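Iron aquisition yersiniabactin synthesis enzyme, YbtT (Escherichia coli, PDB 6BA9) acts as a low-specificity type II thioesterase that maintains production of the metallophore yersiniabactin, probably by hydrolysing thioesters on the synthesis machinery. Local coordinates at residues P5-R10 against Q37-A42; H16-P21 against T82-A87; H119-H124 against E173-D178; D178-C183 against R210-H215. The protein carries 1 engineered substitution. One frame throughout, in Å; residues are numbered along the deposited sequence.

Interaction 1: residues P5-R10 against Q37-A42; sequences PLWPAR and QLADCA
D40 OD1 is gripped twice: R10 NE makes a salt bridge to it at 2.9 Å, and a water at 2.6 Å from OD1 donates to it. The same water accepts from R10 NH2. The contact lies at the edge strand 3-7, where L6 and W7 both face L43 in a classic beta bulge. The R10 to D40 bond is nearly straight at the hydrogen, 174°. It leaves R10 in the guanidinium plane but meets OD1 from above the carboxylate plane. A backbone bond runs alongside, R10 N to D40 O at 2.9 Å.

Q37 fills the layer between R10 and W7. Its CG anti to the backbone N (chi1 180°) and its extended chain carry the amide under the guanidinium, the two planes 9° apart and stacked. On the other side Q37 CG lies 3.7 Å from W7 CD2. Q37 CA makes a CH-pi contact over the five-membered ring of W7. L38 N sits over the same indole face, near CH2. W7 NE1 is bonded to W33 O. The Q37 amide is fixed by two acceptors: NE2 donates to P8 O at 2.9 Å and to A39 O at 3.0 Å.

Interaction 2: residues H16-P21 against T82-A87; sequences HLVMCP and TPLLLA
L17 CD1 packs against L85 CB at 3.7 Å and against A87 CB at 3.9 Å, in the buried interior of a parallel strand pair. Strands 16-20 and 84-87 are neighbours inside the central sheet of an alpha/beta-hydrolase fold. Five backbone bonds join them, from H16 N to P83 O at one end to C20 N to A87 O (2.8 Å) at the other.

The L17 face is dense. The M19 chain turns at chi2 (70°) and brings SD to 3.8 Å from A87 CB. L85 on this face also touches helix 245-248. On the opposite face V18 CG2 meets L84 CD1 at 3.8 Å, and L84 and L86 reach helix 91-105.

The start of the pair is looser. H16 CB touches T82 CG2 at 3.8 Å, and both residues are partly exposed. The H16 ring leads away from strand 84-87, with CG anti to the backbone N (chi1 -171°), and its NE2 bonds S44 OG on the neighbouring strand.

The cross-strand side-chain contacts are apolar on both faces. Specific polar pairing between the segments therefore rests on backbone amides and carbonyls, while the one imidazole looks to another strand.

Interaction 3: residues H119-H124 against E173-D178; sequences HAPHLH and ESYHYD
H124 and H176 form an offset stack, with ring centroids 4.0 Å apart and planes at 16°. H176 CG lies anti to the backbone N (chi1 178°), which swings the imidazole over to the 119-124 loop. H124 comes from the other segment with CG anti to its own carbonyl carbon. H124 NE2 then sits over the rim of the H176 ring, and H176 CD2 over the rim of the H124 ring. At the edge of the H176 ring, NE2 makes a weak bond to H122 O at 3.1 Å. L123 O lies in the plane of this ring, 3.3 Å from CD2. One water joins H124 ND1 to E173 O.

The loop contains a type I beta turn from A120 to L123. P121, second in that turn, is the other anchor. Its O accepts from Y177 N at 2.9 Å. Its CB is shared by two tyrosines, 3.7 Å from Y175 CE1 and 3.7 Å from Y177 CD2. The Y177 ring presents its edge to this carbon, while Y175 approaches obliquely. The H122 imidazole leads away from residues 173-178, its CG set between the backbone N and the carbonyl carbon (chi1 63°), and its ND1 bonds W212 NE1.

Both tyrosine hydroxyls bond E98 OE2 on helix 91-105. P121 and Y175 also touch F97 of that helix. H124 O bonds Q205 of helix 203-207. Helices 134-144 and 155-174, inserted between strands 112-116 and 190-195, probably form the lid of this alpha/beta-hydrolase thioesterase. The contact joins the two ends of that insertion, against helix 91-105.

Interaction 4: residues D178-C183 against R210-H215; sequences DSPDVC and RQWLSH
P180 lies over one face of the W212 indole, the main contact between two loops at the surface of the alpha/beta-hydrolase domain. One loop leads from helix 155-174 to strand 190-195, the other from helix 203-207 to strand 216-222.

W212 can be followed outward. From CB, CG lies anti to the carbonyl carbon (chi1 -64°), and the indole reaches across to the proline. Along the near side of the ring, NE1 is 4.0 Å from P180 CB, and CE2 is 3.9 Å from the same carbon. CZ2 comes closest, 3.5 Å from P180 CA. That CA makes a CH-pi contact over the six-membered ring, 20° off its normal. CH2, further out, lies 3.7 Å from S179 O. CZ3 has C183 SG at 3.9 Å. The sulfur stands at the ring edge, in a sulfur-aromatic contact 80° off the normal.

Q211, the residue before the tryptophan, adds a second touch. Its CB lies 3.5 Å from P180 CG. P180 is thus packed against both Q211 and W212. Its own loop is shaped by an ST turn, in which S179 OG accepts from D181 N.

No hydrogen bond crosses between these segments. The grip is apolar, with the indole face meeting carbon and its edge meeting sulfur. The polar NE1 is satisfied by H122 ND1. An indole N-H can only donate, so ND1 is probably the unprotonated nitrogen of H122, with the proton on NE2.

Interactions 1 and 2 adjoin in the sheet: A42 O lies 2.9 Å from L17 N, a probable hydrogen bond, so strand 42-46 connects the edge contact to strand 16-20. Interactions 3 and 4 share D178 and meet at W212, whose NE1 is 3.0 Å from H122 ND1 and whose CH2 is 3.5 Å from Y177 CD2. The two pairs stand apart; the centres of interactions 1 and 3 are about 32 Å from each other, on opposite sides of the chain's centre. Interaction 2 leads toward the probable active site: strand 84-89 runs into the turn where an engineered alanine replaces a serine, in the place of the family's nucleophile.

Interaction 1: residues P5-R10 against Q37-A42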
loop_
_atom_site.group_PDB
_atom_site.type_symbol
_atom_site.label_atom_id
_atom_site.label_comp_id
_atom_site.label_asym_id
_atom_site.label_seq_id
_atom_site.Cartn_x
_atom_site.Cartn_y
_atom_site.Cartn_z
ATOM N N PRO A 5 -3.388 15.001 2.204
ATOM C CA PRO A 5 -3.032 14.976 3.626
ATOM C C PRO A 5 -4.170 14.436 4.478
ATOM O O PRO A 5 -5.335 14.795 4.284
ATOM C CB PRO A 5 -2.773 16.457 3.939
ATOM C CG PRO A 5 -3.637 17.184 2.980
ATOM C CD PRO A 5 -3.627 16.370 1.714
ATOM N N LEU A 6 -3.834 13.551 5.422
ATOM C CA LEU A 6 -4.789 13.055 6.411
ATOM C C LEU A 6 -4.513 13.605 7.801
ATOM O O LEU A 6 -5.449 14.016 8.501
ATOM C CB LEU A 6 -4.792 11.522 6.475
ATOM C CG LEU A 6 -5.166 10.735 5.211
ATOM C CD1 LEU A 6 -5.241 9.249 5.487
ATOM C CD2 LEU A 6 -6.482 11.221 4.621
ATOM N N TRP A 7 -3.254 13.606 8.229
ATOM C CA TRP A 7 -2.849 14.217 9.493
ATOM C C TRP A 7 -1.761 15.246 9.242
ATOM O O TRP A 7 -0.825 14.988 8.477
ATOM C CB TRP A 7 -2.233 13.225 10.499
ATOM C CG TRP A 7 -3.012 12.031 10.872
ATOM C CD1 TRP A 7 -4.366 11.854 10.807
ATOM C CD2 TRP A 7 -2.472 10.810 11.367
ATOM N NE1 TRP A 7 -4.689 10.596 11.231
ATOM C CE2 TRP A 7 -3.544 9.932 11.579
ATOM C CE3 TRP A 7 -1.177 10.377 11.655
ATOM C CZ2 TRP A 7 -3.365 8.643 12.063
ATOM C CZ3 TRP A 7 -0.999 9.096 12.120
ATOM C CH2 TRP A 7 -2.090 8.243 12.330
ATOM N N PRO A 8 -1.798 16.379 9.929
ATOM C CA PRO A 8 -0.630 17.245 9.972
ATOM C C PRO A 8 0.332 16.732 11.030
ATOM O O PRO A 8 -0.048 16.010 11.956
ATOM C CB PRO A 8 -1.238 18.581 10.405
ATOM C CG PRO A 8 -2.300 18.157 11.354
ATOM C CD PRO A 8 -2.873 16.876 10.810
ATOM N N ALA A 9 1.601 17.094 10.879
ATOM C CA ALA A 9 2.552 16.785 11.927
ATOM C C ALA A 9 2.147 17.519 13.200
ATOM O O ALA A 9 1.568 18.609 13.154
ATOM C CB ALA A 9 3.957 17.219 11.514
ATOM N N ARG A 10 2.439 16.911 14.343
ATOM C CA ARG A 10 2.194 17.593 15.607
ATOM C C ARG A 10 3.342 17.347 16.571
ATOM O O ARG A 10 4.226 16.509 16.352
ATOM C CB ARG A 10 0.858 17.188 16.242
ATOM C CG ARG A 10 0.828 15.781 16.769
ATOM C CD ARG A 10 -0.509 15.478 17.423
ATOM N NE ARG A 10 -0.562 14.152 18.011
ATOM C CZ ARG A 10 -1.682 13.580 18.443
ATOM N NH1 ARG A 10 -2.838 14.221 18.339
ATOM N NH2 ARG A 10 -1.655 12.368 18.968
ATOM N N GLN A 37 -5.787 11.160 15.255
ATOM C CA GLN A 37 -4.363 11.068 14.957
ATOM C C GLN A 37 -3.685 10.121 15.944
ATOM O O GLN A 37 -3.722 10.343 17.162
ATOM C CB GLN A 37 -3.737 12.457 14.994
ATOM C CG GLN A 37 -2.259 12.472 14.703
ATOM C CD GLN A 37 -1.779 13.798 14.153
ATOM O OE1 GLN A 37 -2.539 14.766 14.060
ATOM N NE2 GLN A 37 -0.519 13.848 13.770
ATOM N N LEU A 38 -3.061 9.063 15.426
ATOM C CA LEU A 38 -2.510 8.004 16.259
ATOM C C LEU A 38 -0.989 8.039 16.387
ATOM O O LEU A 38 -0.414 7.203 17.101
ATOM C CB LEU A 38 -2.955 6.643 15.731
ATOM C CG LEU A 38 -4.472 6.462 15.745
ATOM C CD1 LEU A 38 -4.919 5.184 15.061
ATOM C CD2 LEU A 38 -4.986 6.452 17.186
ATOM N N ALA A 39 -0.329 8.980 15.727
ATOM C CA ALA A 39 1.107 9.185 15.852
ATOM C C ALA A 39 1.371 10.616 15.429
ATOM O O ALA A 39 0.539 11.241 14.773
ATOM C CB ALA A 39 1.918 8.217 14.982
ATOM N N ASP A 40 2.539 11.142 15.812
ATOM C CA ASP A 40 2.798 12.572 15.644
ATOM C C ASP A 40 3.299 12.974 14.248
ATOM O O ASP A 40 3.385 14.177 13.958
ATOM C CB ASP A 40 3.799 13.029 16.703
ATOM C CG ASP A 40 3.211 13.013 18.114
ATOM O OD1 ASP A 40 1.987 12.837 18.281
ATOM O OD2 ASP A 40 4.008 13.172 19.052
ATOM N N CYS A 41 3.633 12.014 13.389
ATOM C CA CYS A 41 4.085 12.337 12.048
ATOM C C CYS A 41 2.937 12.910 11.234
ATOM O O CYS A 41 1.767 12.633 11.498
ATOM C CB CYS A 41 4.569 11.058 11.354
ATOM S SG CYS A 41 3.382 9.684 11.349
ATOM N N ALA A 42 3.284 13.700 10.219
ATOM C CA ALA A 42 2.351 13.961 9.138
ATOM C C ALA A 42 2.031 12.639 8.458
ATOM O O ALA A 42 2.855 11.721 8.432
ATOM C CB ALA A 42 2.954 14.940 8.132
HETATM O O HOH W 1 0.742 11.335 20.031
#

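Interaction 2: residues H16-P21 against T82-A87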
loop_
_atom_site.group_PDB
_atom_site.type_symbol
_atom_site.label_atom_id
_atom_site.label_comp_id
_atom_site.label_asym_id
_atom_site.label_seq_id
_atom_site.Cartn_x
_atom_site.Cartn_y
_atom_site.Cartn_z
ATOM N N HIS A 16 7.224 12.298 7.935
ATOM C CA HIS A 16 6.086 12.266 7.023
ATOM C C HIS A 16 5.908 10.833 6.551
ATOM O O HIS A 16 6.811 10.261 5.930
ATOM C CB HIS A 16 6.307 13.203 5.837
ATOM C CG HIS A 16 5.103 13.398 4.973
ATOM N ND1 HIS A 16 5.119 14.242 3.883
ATOM C CD2 HIS A 16 3.861 12.851 5.003
ATOM C CE1 HIS A 16 3.934 14.228 3.297
ATOM N NE2 HIS A 16 3.143 13.415 3.976
ATOM N N LEU A 17 4.776 10.238 6.910
ATOM C CA LEU A 17 4.408 8.881 6.515
ATOM C C LEU A 17 3.429 8.964 5.345
ATOM O O LEU A 17 2.413 9.658 5.427
ATOM C CB LEU A 17 3.780 8.152 7.709
ATOM C CG LEU A 17 3.188 6.765 7.515
ATOM C CD1 LEU A 17 4.226 5.762 7.087
ATOM C CD2 LEU A 17 2.526 6.307 8.811
ATOM N N VAL A 18 3.762 8.287 4.245
ATOM C CA VAL A 18 2.970 8.260 3.018
ATOM C C VAL A 18 2.456 6.841 2.814
ATOM O O VAL A 18 3.251 5.893 2.709
ATOM C CB VAL A 18 3.816 8.721 1.824
ATOM C CG1 VAL A 18 3.044 8.587 0.502
ATOM C CG2 VAL A 18 4.257 10.161 2.013
ATOM N N MET A 19 1.133 6.692 2.778
ATOM C CA MET A 19 0.489 5.392 2.714
ATOM C C MET A 19 -0.083 5.125 1.334
ATOM O O MET A 19 -0.916 5.898 0.845
ATOM C CB MET A 19 -0.649 5.315 3.735
ATOM C CG MET A 19 -1.434 4.021 3.691
ATOM S SD MET A 19 -0.476 2.634 4.296
ATOM C CE MET A 19 -1.669 1.331 4.093
ATOM N N CYS A 20 0.263 3.975 0.757
ATOM C CA CYS A 20 -0.273 3.487 -0.509
ATOM C C CYS A 20 -1.411 2.505 -0.238
ATOM O O CYS A 20 -1.226 1.531 0.520
ATOM C CB CYS A 20 0.833 2.782 -1.291
ATOM S SG CYS A 20 2.151 3.908 -1.806
ATOM N N PRO A 21 -2.585 2.706 -0.826
ATOM C CA PRO A 21 -3.744 1.875 -0.495
ATOM C C PRO A 21 -3.760 0.543 -1.247
ATOM O O PRO A 21 -2.992 0.288 -2.180
ATOM C CB PRO A 21 -4.911 2.765 -0.918
ATOM C CG PRO A 21 -4.390 3.501 -2.088
ATOM C CD PRO A 21 -2.955 3.824 -1.708
ATOM N N THR A 82 13.320 16.137 5.574
ATOM C CA THR A 82 12.153 15.501 6.178
ATOM C C THR A 82 12.366 13.992 6.225
ATOM O O THR A 82 12.606 13.389 5.172
ATOM C CB THR A 82 10.925 15.813 5.342
ATOM O OG1 THR A 82 10.612 17.206 5.466
ATOM C CG2 THR A 82 9.704 14.963 5.775
ATOM N N PRO A 83 12.295 13.341 7.388
ATOM C CA PRO A 83 12.326 11.869 7.410
ATOM C C PRO A 83 11.076 11.302 6.753
ATOM O O PRO A 83 9.971 11.496 7.255
ATOM C CB PRO A 83 12.356 11.527 8.905
ATOM C CG PRO A 83 12.737 12.764 9.604
ATOM C CD PRO A 83 12.305 13.911 8.751
ATOM N N LEU A 84 11.254 10.593 5.644
ATOM C CA LEU A 84 10.151 10.052 4.858
ATOM C C LEU A 84 10.004 8.568 5.154
ATOM O O LEU A 84 10.975 7.801 5.068
ATOM C CB LEU A 84 10.411 10.254 3.366
ATOM C CG LEU A 84 9.370 9.620 2.433
ATOM C CD1 LEU A 84 8.016 10.316 2.534
ATOM C CD2 LEU A 84 9.861 9.655 1.005
ATOM N N LEU A 85 8.786 8.168 5.498
ATOM C CA LEU A 85 8.415 6.767 5.649
ATOM C C LEU A 85 7.394 6.402 4.581
ATOM O O LEU A 85 6.381 7.093 4.428
ATOM C CB LEU A 85 7.815 6.525 7.039
ATOM C CG LEU A 85 8.717 6.879 8.233
ATOM C CD1 LEU A 85 7.926 6.783 9.531
ATOM C CD2 LEU A 85 9.901 5.950 8.282
ATOM N N LEU A 86 7.663 5.347 3.823
ATOM C CA LEU A 86 6.738 4.859 2.806
ATOM C C LEU A 86 6.091 3.583 3.301
ATOM O O LEU A 86 6.793 2.685 3.763
ATOM C CB LEU A 86 7.472 4.532 1.511
ATOM C CG LEU A 86 7.876 5.716 0.663
ATOM C CD1 LEU A 86 8.891 5.264 -0.400
ATOM C CD2 LEU A 86 6.650 6.303 0.003
ATOM N N ALA A 87 4.770 3.503 3.226
ATOM C CA ALA A 87 4.026 2.330 3.661
ATOM C C ALA A 87 3.009 1.935 2.598
ATOM O O ALA A 87 2.525 2.773 1.836
ATOM C CB ALA A 87 3.283 2.604 4.958
#

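Interaction 3: residues H119-H124 against E173-D178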
loop_
_atom_site.group_PDB
_atom_site.type_symbol
_atom_site.label_atom_id
_atom_site.label_comp_id
_atom_site.label_asym_id
_atom_site.label_seq_id
_atom_site.Cartn_x
_atom_site.Cartn_y
_atom_site.Cartn_z
ATOM N N HIS A 119 2.068 -10.503 -0.628
ATOM C CA HIS A 119 3.066 -11.480 -1.032
ATOM C C HIS A 119 4.258 -10.787 -1.695
ATOM O O HIS A 119 4.156 -9.689 -2.259
ATOM C CB HIS A 119 2.461 -12.476 -2.019
ATOM C CG HIS A 119 1.962 -11.824 -3.260
ATOM N ND1 HIS A 119 0.755 -11.161 -3.312
ATOM C CD2 HIS A 119 2.528 -11.679 -4.478
ATOM C CE1 HIS A 119 0.599 -10.640 -4.515
ATOM N NE2 HIS A 119 1.653 -10.947 -5.248
ATOM N N ALA A 120 5.403 -11.458 -1.655
ATOM C CA ALA A 120 6.632 -10.899 -2.197
ATOM C C ALA A 120 6.618 -10.870 -3.732
ATOM O O ALA A 120 5.847 -11.606 -4.367
ATOM C CB ALA A 120 7.797 -11.740 -1.719
ATOM N N PRO A 121 7.471 -10.034 -4.355
ATOM C CA PRO A 121 7.375 -9.835 -5.818
ATOM C C PRO A 121 7.766 -11.029 -6.682
ATOM O O PRO A 121 7.431 -11.006 -7.872
ATOM C CB PRO A 121 8.287 -8.629 -6.082
ATOM C CG PRO A 121 8.340 -7.905 -4.767
ATOM C CD PRO A 121 8.315 -8.998 -3.736
ATOM N N HIS A 122 8.424 -12.057 -6.146
ATOM C CA HIS A 122 8.666 -13.266 -6.927
ATOM C C HIS A 122 7.565 -14.300 -6.761
ATOM O O HIS A 122 7.677 -15.409 -7.311
ATOM C CB HIS A 122 10.026 -13.882 -6.570
ATOM C CG HIS A 122 10.124 -14.336 -5.153
ATOM N ND1 HIS A 122 10.249 -13.456 -4.099
ATOM C CD2 HIS A 122 10.136 -15.578 -4.608
ATOM C CE1 HIS A 122 10.329 -14.133 -2.969
ATOM N NE2 HIS A 122 10.248 -15.424 -3.250
ATOM N N LEU A 123 6.510 -13.973 -6.027
ATOM C CA LEU A 123 5.380 -14.852 -5.800
ATOM C C LEU A 123 4.124 -14.288 -6.457
ATOM O O LEU A 123 4.115 -13.174 -6.987
ATOM C CB LEU A 123 5.159 -15.038 -4.300
ATOM C CG LEU A 123 6.348 -15.552 -3.479
ATOM C CD1 LEU A 123 6.006 -15.618 -2.023
ATOM C CD2 LEU A 123 6.796 -16.926 -3.975
ATOM N N HIS A 124 3.064 -15.090 -6.440
ATOM C CA HIS A 124 1.730 -14.651 -6.828
ATOM C C HIS A 124 0.790 -14.777 -5.637
ATOM O O HIS A 124 0.965 -15.637 -4.771
ATOM C CB HIS A 124 1.177 -15.513 -7.976
ATOM C CG HIS A 124 2.046 -15.543 -9.194
ATOM N ND1 HIS A 124 1.926 -14.631 -10.219
ATOM C CD2 HIS A 124 3.022 -16.404 -9.570
ATOM C CE1 HIS A 124 2.812 -14.913 -11.163
ATOM N NE2 HIS A 124 3.484 -15.988 -10.795
ATOM N N GLU A 173 -1.880 -8.056 -10.030
ATOM C CA GLU A 173 -1.659 -9.466 -10.357
ATOM C C GLU A 173 -0.593 -9.660 -11.435
ATOM O O GLU A 173 0.120 -10.681 -11.432
ATOM C CB GLU A 173 -2.999 -10.109 -10.750
ATOM C CG GLU A 173 -3.937 -10.193 -9.565
ATOM C CD GLU A 173 -5.296 -10.746 -9.885
ATOM O OE1 GLU A 173 -5.588 -11.060 -11.065
ATOM O OE2 GLU A 173 -6.101 -10.825 -8.940
ATOM N N SER A 174 -0.447 -8.703 -12.343
ATOM C CA SER A 174 0.546 -8.821 -13.405
ATOM C C SER A 174 1.938 -8.447 -12.930
ATOM O O SER A 174 2.909 -8.683 -13.660
ATOM C CB SER A 174 0.147 -7.977 -14.615
ATOM O OG SER A 174 0.170 -6.595 -14.324
ATOM N N TYR A 175 2.049 -7.890 -11.727
ATOM C CA TYR A 175 3.323 -7.513 -11.124
ATOM C C TYR A 175 4.003 -8.757 -10.574
ATOM O O TYR A 175 3.494 -9.396 -9.644
ATOM C CB TYR A 175 3.065 -6.494 -10.013
ATOM C CG TYR A 175 4.293 -6.100 -9.229
ATOM C CD1 TYR A 175 4.553 -6.653 -7.986
ATOM C CD2 TYR A 175 5.209 -5.195 -9.732
ATOM C CE1 TYR A 175 5.661 -6.296 -7.264
ATOM C CE2 TYR A 175 6.320 -4.830 -9.008
ATOM C CZ TYR A 175 6.544 -5.395 -7.774
ATOM O OH TYR A 175 7.641 -5.067 -7.003
ATOM N N HIS A 176 5.146 -9.104 -11.157
ATOM C CA HIS A 176 5.825 -10.334 -10.795
ATOM C C HIS A 176 7.195 -10.330 -11.444
ATOM O O HIS A 176 7.335 -9.919 -12.602
ATOM C CB HIS A 176 5.040 -11.554 -11.287
ATOM C CG HIS A 176 5.705 -12.854 -10.978
ATOM N ND1 HIS A 176 6.415 -13.568 -11.924
ATOM C CD2 HIS A 176 5.792 -13.556 -9.826
ATOM C CE1 HIS A 176 6.893 -14.666 -11.365
ATOM N NE2 HIS A 176 6.533 -14.684 -10.095
ATOM N N TYR A 177 8.184 -10.797 -10.696
ATOM C CA TYR A 177 9.535 -10.996 -11.198
ATOM C C TYR A 177 9.895 -12.474 -11.112
ATOM O O TYR A 177 9.453 -13.186 -10.210
ATOM C CB TYR A 177 10.551 -10.232 -10.364
ATOM C CG TYR A 177 10.449 -8.726 -10.432
ATOM C CD1 TYR A 177 10.999 -8.016 -11.489
ATOM C CD2 TYR A 177 9.835 -8.006 -9.413
ATOM C CE1 TYR A 177 10.926 -6.629 -11.530
ATOM C CE2 TYR A 177 9.763 -6.632 -9.446
ATOM C CZ TYR A 177 10.297 -5.943 -10.504
ATOM O OH TYR A 177 10.231 -4.556 -10.533
ATOM N N ASP A 178 10.735 -12.933 -12.044
ATOM C CA ASP A 178 11.069 -14.353 -12.037
ATOM C C ASP A 178 11.883 -14.737 -10.811
ATOM O O ASP A 178 11.737 -15.855 -10.307
ATOM C CB ASP A 178 11.816 -14.739 -13.310
ATOM C CG ASP A 178 10.904 -14.841 -14.510
ATOM O OD1 ASP A 178 9.676 -14.959 -14.316
ATOM O OD2 ASP A 178 11.421 -14.809 -15.649
HETATM O O HOH W 2 1.300 -10.145 -8.011
HETATM O O HOH W 3 9.350 -16.005 -9.478
HETATM O O HOH W 4 4.221 -10.376 -7.066
HETATM O O HOH W 5 -0.634 -13.260 -10.548
#

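Interaction 4: residues D178-C183 against R210-H215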
loop_
_atom_site.group_PDB
_atom_site.type_symbol
_atom_site.label_atom_id
_atom_site.label_comp_id
_atom_site.label_asym_id
_atom_site.label_seq_id
_atom_site.Cartn_x
_atom_site.Cartn_y
_atom_site.Cartn_z
ATOM N N ASP A 178 10.735 -12.933 -12.044
ATOM C CA ASP A 178 11.069 -14.353 -12.037
ATOM C C ASP A 178 11.883 -14.737 -10.811
ATOM O O ASP A 178 11.737 -15.855 -10.307
ATOM C CB ASP A 178 11.816 -14.739 -13.310
ATOM C CG ASP A 178 10.904 -14.841 -14.510
ATOM O OD1 ASP A 178 9.676 -14.959 -14.316
ATOM O OD2 ASP A 178 11.421 -14.809 -15.649
ATOM N N SER A 179 12.727 -13.841 -10.311
ATOM C CA SER A 179 13.543 -14.156 -9.151
ATOM C C SER A 179 13.984 -12.860 -8.485
ATOM O O SER A 179 14.058 -11.812 -9.137
ATOM C CB SER A 179 14.764 -14.998 -9.553
ATOM O OG SER A 179 15.959 -14.267 -9.418
ATOM N N PRO A 180 14.306 -12.907 -7.188
ATOM C CA PRO A 180 14.801 -11.704 -6.492
ATOM C C PRO A 180 16.101 -11.150 -7.042
ATOM O O PRO A 180 16.441 -9.998 -6.749
ATOM C CB PRO A 180 14.961 -12.175 -5.039
ATOM C CG PRO A 180 14.130 -13.436 -4.942
ATOM C CD PRO A 180 14.207 -14.067 -6.287
ATOM N N ASP A 181 16.854 -11.921 -7.821
ATOM C CA ASP A 181 18.125 -11.403 -8.301
ATOM C C ASP A 181 17.985 -10.510 -9.522
ATOM O O ASP A 181 19.003 -10.036 -10.038
ATOM C CB ASP A 181 19.122 -12.538 -8.557
ATOM C CG ASP A 181 18.731 -13.422 -9.715
ATOM O OD1 ASP A 181 17.797 -13.081 -10.473
ATOM O OD2 ASP A 181 19.380 -14.480 -9.872
ATOM N N VAL A 182 16.757 -10.254 -9.978
ATOM C CA VAL A 182 16.525 -9.327 -11.077
ATOM C C VAL A 182 17.001 -7.920 -10.751
ATOM O O VAL A 182 17.318 -7.155 -11.668
ATOM C CB VAL A 182 15.036 -9.357 -11.506
ATOM C CG1 VAL A 182 14.706 -8.199 -12.431
ATOM C CG2 VAL A 182 14.714 -10.684 -12.201
ATOM N N CYS A 183 17.076 -7.542 -9.478
ATOM C CA CYS A 183 17.694 -6.266 -9.145
ATOM C C CYS A 183 18.330 -6.351 -7.770
ATOM O O CYS A 183 18.094 -7.307 -7.022
ATOM C CB CYS A 183 16.682 -5.132 -9.155
ATOM S SG CYS A 183 15.434 -5.365 -7.879
ATOM N N ARG A 210 11.850 -11.029 2.535
ATOM C CA ARG A 210 13.230 -10.940 2.982
ATOM C C ARG A 210 14.210 -11.225 1.855
ATOM O O ARG A 210 15.382 -10.860 1.979
ATOM C CB ARG A 210 13.467 -11.862 4.184
ATOM C CG ARG A 210 12.701 -11.433 5.442
ATOM C CD ARG A 210 13.029 -12.287 6.680
ATOM N NE ARG A 210 12.645 -13.674 6.463
ATOM C CZ ARG A 210 13.469 -14.659 6.113
ATOM N NH1 ARG A 210 14.762 -14.418 5.974
ATOM N NH2 ARG A 210 12.976 -15.870 5.906
ATOM N N GLN A 211 13.760 -11.813 0.750
ATOM C CA GLN A 211 14.625 -12.013 -0.407
ATOM C C GLN A 211 15.010 -10.695 -1.061
ATOM O O GLN A 211 16.017 -10.635 -1.783
ATOM C CB GLN A 211 13.930 -12.885 -1.455
ATOM C CG GLN A 211 13.565 -14.304 -1.013
ATOM C CD GLN A 211 14.757 -15.210 -0.981
ATOM O OE1 GLN A 211 15.747 -14.962 -1.664
ATOM N NE2 GLN A 211 14.672 -16.266 -0.195
ATOM N N TRP A 212 14.241 -9.633 -0.811
ATOM C CA TRP A 212 14.343 -8.369 -1.539
ATOM C C TRP A 212 14.887 -7.221 -0.697
ATOM O O TRP A 212 15.071 -6.111 -1.219
ATOM C CB TRP A 212 12.938 -7.993 -2.049
ATOM C CG TRP A 212 12.384 -8.940 -3.033
ATOM C CD1 TRP A 212 11.721 -10.104 -2.780
ATOM C CD2 TRP A 212 12.457 -8.826 -4.456
ATOM N NE1 TRP A 212 11.366 -10.713 -3.962
ATOM C CE2 TRP A 212 11.819 -9.950 -5.003
ATOM C CE3 TRP A 212 13.009 -7.875 -5.322
ATOM C CZ2 TRP A 212 11.699 -10.141 -6.369
ATOM C CZ3 TRP A 212 12.889 -8.073 -6.671
ATOM C CH2 TRP A 212 12.242 -9.195 -7.188
ATOM N N LEU A 213 15.142 -7.437 0.593
ATOM C CA LEU A 213 15.345 -6.364 1.557
ATOM C C LEU A 213 16.549 -6.696 2.426
ATOM O O LEU A 213 16.545 -7.710 3.134
ATOM C CB LEU A 213 14.086 -6.206 2.418
ATOM C CG LEU A 213 12.788 -5.901 1.670
ATOM C CD1 LEU A 213 11.583 -6.011 2.618
ATOM C CD2 LEU A 213 12.856 -4.517 1.043
ATOM N N SER A 214 17.580 -5.851 2.375
ATOM C CA SER A 214 18.811 -6.111 3.135
ATOM C C SER A 214 18.695 -5.836 4.626
ATOM O O SER A 214 19.457 -6.420 5.421
ATOM C CB SER A 214 19.943 -5.268 2.560
ATOM O OG SER A 214 20.172 -5.675 1.231
ATOM N N HIS A 215 17.795 -4.957 5.050
ATOM C CA HIS A 215 17.705 -4.499 6.437
ATOM C C HIS A 215 16.233 -4.553 6.810
ATOM O O HIS A 215 15.487 -3.592 6.571
ATOM C CB HIS A 215 18.292 -3.105 6.602
ATOM C CG HIS A 215 19.736 -3.039 6.221
ATOM N ND1 HIS A 215 20.191 -2.297 5.151
ATOM C CD2 HIS A 215 20.817 -3.666 6.736
ATOM C CE1 HIS A 215 21.498 -2.464 5.032
ATOM N NE2 HIS A 215 21.900 -3.288 5.979
#